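Local coordinates for TfuA domain-containing protein (Methanosarcina acetivorans, PDB 6XP8) that takes part in peptide backbone thioamidation, probably as a partner of a YcaO enzyme, at residues W100-V114 against I124-K136. Sequence-based numbering, arbitrary orientation.
Sequences WYRDGVIESDDEVAV and ISVPLVNIRETLK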
loop_
_atom_site.group_PDB
_atom_site.type_symbol
_atom_site.label_atom_id
_atom_site.label_comp_id
_atom_site.label_asym_id
_atom_site.label_seq_id
_atom_site.Cartn_x
_atom_site.Cartn_y
_atom_site.Cartn_z
ATOM N N TRP A 100 5.291 9.259 4.912
ATOM C CA TRP A 100 5.812 8.622 6.129
ATOM C C TRP A 100 7.173 7.955 5.930
ATOM O O TRP A 100 8.041 8.075 6.792
ATOM C CB TRP A 100 4.807 7.625 6.713
ATOM C CG TRP A 100 3.534 8.230 7.234
ATOM C CD1 TRP A 100 3.387 9.434 7.869
ATOM C CD2 TRP A 100 2.232 7.636 7.200
ATOM N NE1 TRP A 100 2.073 9.634 8.216
ATOM C CE2 TRP A 100 1.341 8.548 7.817
ATOM C CE3 TRP A 100 1.727 6.427 6.694
ATOM C CZ2 TRP A 100 -0.034 8.287 7.946
ATOM C CZ3 TRP A 100 0.358 6.165 6.822
ATOM C CH2 TRP A 100 -0.503 7.096 7.441
ATOM N N TYR A 101 7.358 7.263 4.802
ATOM C CA TYR A 101 8.663 6.678 4.456
ATOM C C TYR A 101 9.722 7.766 4.256
ATOM O O TYR A 101 10.828 7.665 4.795
ATOM C CB TYR A 101 8.579 5.813 3.191
ATOM C CG TYR A 101 8.128 4.376 3.376
ATOM C CD1 TYR A 101 8.785 3.511 4.272
ATOM C CD2 TYR A 101 7.072 3.858 2.612
ATOM C CE1 TYR A 101 8.369 2.194 4.432
ATOM C CE2 TYR A 101 6.656 2.537 2.758
ATOM C CZ TYR A 101 7.310 1.711 3.661
ATOM O OH TYR A 101 6.899 0.408 3.800
ATOM N N ARG A 102 9.362 8.795 3.484
ATOM C CA ARG A 102 10.237 9.938 3.183
ATOM C C ARG A 102 10.783 10.602 4.455
ATOM O O ARG A 102 11.981 10.894 4.547
ATOM C CB ARG A 102 9.474 10.961 2.322
ATOM C CG ARG A 102 10.274 12.180 1.875
ATOM C CD ARG A 102 9.360 13.319 1.435
ATOM N NE ARG A 102 8.476 13.768 2.516
ATOM C CZ ARG A 102 7.343 14.451 2.348
ATOM N NH1 ARG A 102 6.920 14.787 1.133
ATOM N NH2 ARG A 102 6.618 14.790 3.407
ATOM N N ASP A 103 9.896 10.799 5.428
ATOM C CA ASP A 103 10.200 11.545 6.652
ATOM C C ASP A 103 10.680 10.662 7.810
ATOM O O ASP A 103 10.893 11.151 8.935
ATOM C CB ASP A 103 8.978 12.378 7.063
ATOM C CG ASP A 103 8.582 13.412 6.007
ATOM O OD1 ASP A 103 9.428 13.789 5.167
ATOM O OD2 ASP A 103 7.417 13.850 6.019
ATOM N N GLY A 104 10.860 9.370 7.533
ATOM C CA GLY A 104 11.302 8.397 8.538
ATOM C C GLY A 104 10.293 8.110 9.635
ATOM O O GLY A 104 10.664 7.616 10.703
ATOM N N VAL A 105 9.022 8.422 9.374
ATOM C CA VAL A 105 7.919 8.169 10.313
ATOM C C VAL A 105 7.668 6.655 10.423
ATOM O O VAL A 105 7.404 6.134 11.512
ATOM C CB VAL A 105 6.644 8.952 9.898
ATOM C CG1 VAL A 105 5.469 8.673 10.830
ATOM C CG2 VAL A 105 6.934 10.450 9.849
ATOM N N ILE A 106 7.759 5.966 9.288
ATOM C CA ILE A 106 7.746 4.502 9.232
ATOM C C ILE A 106 8.999 4.034 8.483
ATOM O O ILE A 106 9.622 4.822 7.761
ATOM C CB ILE A 106 6.455 3.929 8.581
ATOM C CG1 ILE A 106 6.339 4.353 7.100
ATOM C CG2 ILE A 106 5.213 4.295 9.404
ATOM C CD1 ILE A 106 5.241 3.663 6.305
ATOM N N GLU A 107 9.370 2.767 8.670
ATOM C CA GLU A 107 10.447 2.141 7.887
ATOM C C GLU A 107 10.219 0.648 7.668
ATOM O O GLU A 107 9.544 -0.014 8.466
ATOM C CB GLU A 107 11.846 2.410 8.476
ATOM C CG GLU A 107 12.055 1.976 9.915
ATOM C CD GLU A 107 13.463 2.258 10.412
ATOM O OE1 GLU A 107 13.641 3.255 11.143
ATOM O OE2 GLU A 107 14.390 1.499 10.053
ATOM N N SER A 108 10.798 0.156 6.569
ATOM C CA SER A 108 10.731 -1.244 6.097
ATOM C C SER A 108 9.428 -1.596 5.381
ATOM O O SER A 108 8.378 -0.974 5.612
ATOM C CB SER A 108 11.034 -2.271 7.202
ATOM O OG SER A 108 9.849 -2.641 7.898
ATOM N N ASP A 109 9.516 -2.613 4.524
ATOM C CA ASP A 109 8.379 -3.109 3.757
ATOM C C ASP A 109 7.326 -3.804 4.628
ATOM O O ASP A 109 6.206 -4.009 4.176
ATOM C CB ASP A 109 8.824 -4.004 2.578
ATOM C CG ASP A 109 9.690 -5.200 3.002
ATOM O OD1 ASP A 109 9.644 -5.635 4.170
ATOM O OD2 ASP A 109 10.413 -5.725 2.133
ATOM N N ASP A 110 7.687 -4.135 5.873
ATOM C CA ASP A 110 6.724 -4.733 6.812
ATOM C C ASP A 110 5.492 -3.846 7.048
ATOM O O ASP A 110 4.416 -4.348 7.394
ATOM C CB ASP A 110 7.381 -5.090 8.147
ATOM C CG ASP A 110 6.446 -5.882 9.058
ATOM O OD1 ASP A 110 6.032 -6.990 8.663
ATOM O OD2 ASP A 110 6.119 -5.381 10.150
ATOM N N GLU A 111 5.651 -2.540 6.846
ATOM C CA GLU A 111 4.558 -1.580 7.023
ATOM C C GLU A 111 3.420 -1.760 6.016
ATOM O O GLU A 111 2.263 -1.438 6.314
ATOM C CB GLU A 111 5.087 -0.139 6.967
ATOM C CG GLU A 111 5.962 0.246 8.159
ATOM C CD GLU A 111 5.201 0.333 9.476
ATOM O OE1 GLU A 111 3.986 0.663 9.468
ATOM O OE2 GLU A 111 5.831 0.089 10.534
ATOM N N VAL A 112 3.757 -2.285 4.838
ATOM C CA VAL A 112 2.801 -2.384 3.724
ATOM C C VAL A 112 2.527 -3.807 3.214
ATOM O O VAL A 112 1.559 -4.013 2.479
ATOM C CB VAL A 112 3.196 -1.466 2.541
ATOM C CG1 VAL A 112 2.907 -0.009 2.873
ATOM C CG2 VAL A 112 4.660 -1.644 2.151
ATOM N N ALA A 113 3.366 -4.776 3.590
ATOM C CA ALA A 113 3.214 -6.165 3.121
ATOM C C ALA A 113 1.834 -6.752 3.458
ATOM O O ALA A 113 1.331 -6.573 4.575
ATOM C CB ALA A 113 4.309 -7.046 3.702
ATOM N N VAL A 114 1.229 -7.415 2.471
ATOM C CA VAL A 114 -0.044 -8.145 2.632
ATOM C C VAL A 114 0.003 -9.508 1.952
ATOM O O VAL A 114 0.599 -9.663 0.878
ATOM C CB VAL A 114 -1.292 -7.375 2.099
ATOM C CG1 VAL A 114 -1.706 -6.283 3.060
ATOM C CG2 VAL A 114 -1.073 -6.801 0.702
ATOM N N ILE A 124 -5.745 -10.809 1.515
ATOM C CA ILE A 124 -6.307 -11.643 2.570
ATOM C C ILE A 124 -6.083 -10.936 3.905
ATOM O O ILE A 124 -7.021 -10.757 4.693
ATOM C CB ILE A 124 -5.675 -13.067 2.574
ATOM C CG1 ILE A 124 -5.756 -13.739 1.186
ATOM C CG2 ILE A 124 -6.260 -13.936 3.686
ATOM C CD1 ILE A 124 -7.144 -13.890 0.596
ATOM N N SER A 125 -4.844 -10.520 4.142
ATOM C CA SER A 125 -4.480 -9.838 5.378
ATOM C C SER A 125 -4.610 -8.312 5.278
ATOM O O SER A 125 -4.918 -7.769 4.212
ATOM C CB SER A 125 -3.072 -10.253 5.811
ATOM O OG SER A 125 -2.087 -9.722 4.943
ATOM N N VAL A 126 -4.373 -7.644 6.405
ATOM C CA VAL A 126 -4.480 -6.192 6.533
ATOM C C VAL A 126 -3.073 -5.592 6.676
ATOM O O VAL A 126 -2.293 -6.057 7.517
ATOM C CB VAL A 126 -5.351 -5.793 7.754
ATOM C CG1 VAL A 126 -5.497 -4.283 7.854
ATOM C CG2 VAL A 126 -6.724 -6.441 7.671
ATOM N N PRO A 127 -2.747 -4.557 5.867
ATOM C CA PRO A 127 -1.438 -3.918 6.001
ATOM C C PRO A 127 -1.330 -3.146 7.308
ATOM O O PRO A 127 -2.324 -2.575 7.778
ATOM C CB PRO A 127 -1.389 -2.962 4.810
ATOM C CG PRO A 127 -2.817 -2.630 4.545
ATOM C CD PRO A 127 -3.606 -3.851 4.891
ATOM N N LEU A 128 -0.133 -3.152 7.886
ATOM C CA LEU A 128 0.142 -2.443 9.127
ATOM C C LEU A 128 -0.216 -0.954 9.077
ATOM O O LEU A 128 -0.737 -0.431 10.058
ATOM C CB LEU A 128 1.601 -2.645 9.557
ATOM C CG LEU A 128 2.070 -2.157 10.935
ATOM C CD1 LEU A 128 1.199 -2.686 12.073
ATOM C CD2 LEU A 128 3.514 -2.583 11.133
ATOM N N VAL A 129 0.046 -0.285 7.945
ATOM C CA VAL A 129 -0.351 1.130 7.780
ATOM C C VAL A 129 -1.853 1.385 7.976
ATOM O O VAL A 129 -2.219 2.372 8.616
ATOM C CB VAL A 129 0.156 1.794 6.466
ATOM C CG1 VAL A 129 1.668 1.986 6.515
ATOM C CG2 VAL A 129 -0.274 1.018 5.230
ATOM N N ASN A 130 -2.693 0.490 7.439
ATOM C CA ASN A 130 -4.153 0.531 7.645
ATOM C C ASN A 130 -4.511 0.298 9.118
ATOM O O ASN A 130 -5.411 0.955 9.640
ATOM C CB ASN A 130 -4.882 -0.502 6.766
ATOM C CG ASN A 130 -5.048 -0.064 5.309
ATOM O OD1 ASN A 130 -4.391 0.859 4.825
ATOM N ND2 ASN A 130 -5.909 -0.775 4.589
ATOM N N ILE A 131 -3.805 -0.629 9.774
ATOM C CA ILE A 131 -4.012 -0.920 11.207
ATOM C C ILE A 131 -3.678 0.319 12.047
ATOM O O ILE A 131 -4.458 0.705 12.926
ATOM C CB ILE A 131 -3.224 -2.179 11.677
ATOM C CG1 ILE A 131 -3.778 -3.441 11.000
ATOM C CG2 ILE A 131 -3.264 -2.336 13.199
ATOM C CD1 ILE A 131 -2.835 -4.636 11.005
ATOM N N ARG A 132 -2.543 0.955 11.740
ATOM C CA ARG A 132 -2.110 2.194 12.403
ATOM C C ARG A 132 -3.198 3.272 12.349
ATOM O O ARG A 132 -3.593 3.821 13.382
ATOM C CB ARG A 132 -0.813 2.730 11.772
ATOM C CG ARG A 132 0.437 1.908 12.066
ATOM C CD ARG A 132 1.680 2.606 11.525
ATOM N NE ARG A 132 2.914 1.844 11.752
ATOM C CZ ARG A 132 3.608 1.813 12.892
ATOM N NH1 ARG A 132 3.199 2.487 13.969
ATOM N NH2 ARG A 132 4.723 1.089 12.959
ATOM N N GLU A 133 -3.696 3.531 11.138
ATOM C CA GLU A 133 -4.688 4.575 10.892
ATOM C C GLU A 133 -6.069 4.243 11.453
ATOM O O GLU A 133 -6.790 5.140 11.920
ATOM C CB GLU A 133 -4.771 4.872 9.394
ATOM C CG GLU A 133 -3.572 5.643 8.862
ATOM C CD GLU A 133 -3.426 7.009 9.506
ATOM O OE1 GLU A 133 -4.246 7.901 9.207
ATOM O OE2 GLU A 133 -2.490 7.192 10.311
ATOM N N THR A 134 -6.429 2.962 11.401
ATOM C CA THR A 134 -7.723 2.489 11.902
ATOM C C THR A 134 -7.749 2.481 13.436
ATOM O O THR A 134 -8.748 2.891 14.025
ATOM C CB THR A 134 -8.123 1.132 11.281
ATOM O OG1 THR A 134 -8.183 1.279 9.855
ATOM C CG2 THR A 134 -9.491 0.663 11.765
ATOM N N LEU A 135 -6.651 2.050 14.066
ATOM C CA LEU A 135 -6.527 2.141 15.532
ATOM C C LEU A 135 -6.530 3.581 16.047
ATOM O O LEU A 135 -7.087 3.853 17.113
ATOM C CB LEU A 135 -5.305 1.376 16.058
ATOM C CG LEU A 135 -5.382 -0.160 16.073
ATOM C CD1 LEU A 135 -4.056 -0.749 16.535
ATOM C CD2 LEU A 135 -6.519 -0.684 16.943
ATOM N N LYS A 136 -5.919 4.493 15.285
ATOM C CA LYS A 136 -5.983 5.929 15.581
ATOM C C LYS A 136 -7.411 6.470 15.533
ATOM O O LYS A 136 -7.827 7.184 16.448
ATOM C CB LYS A 136 -5.059 6.735 14.666
ATOM C CG LYS A 136 -3.643 6.828 15.202
ATOM C CD LYS A 136 -2.657 7.323 14.157
ATOM C CE LYS A 136 -1.247 7.339 14.728
ATOM N NZ LYS A 136 -0.270 7.971 13.799
HETATM O O HOH W 1 1.867 -5.005 6.830
HETATM O O HOH W 2 -0.555 -7.703 6.212
#
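Glu-111 and Arg-132 form a side-on salt bridge where the loop after helix 96-102 meets the first turns of helix 128-140. The contact joins the parallel-sheet part of the TfuA chain to its helical part. The two side chains cross at about a right angle. Arg-132 NE donates to Glu-111 OE1 and Arg-132 NH2 to Glu-111 OE2, each at 2.8 Å. Both oxygens are met on the syn side. The carboxylate and guanidinium planes are 29° apart. Glu-111 bends at chi2 (-68°), which brings its carboxylate over to the extended arginine. With an alanine in place of Arg-132, both NE and NH2 bonds go, and the buried Glu-111 carboxylate would probably be left without its countercharge. Leu-128 CD2 packs against the same carboxylate, 3.6 Å from Glu-111 OE2. Val-129 packs on other apolar side chains, with CG1 against Ile-106 CD1 and CG2 against Val-112 CG1. Farther along the helix, Glu-133 OE2 comes obliquely to Trp-100 CH2, 3.5 Å away, with the carboxylate plane 46° from the ring. At the helix start, Pro-127 is the N-cap residue, and its ring lies alongside Val-114 CG1. Glu-111 O accepts from Val-129 N at 3.0 Å. A water takes the Leu-128 N-H and donates to Asp-110 O and Ala-113 O.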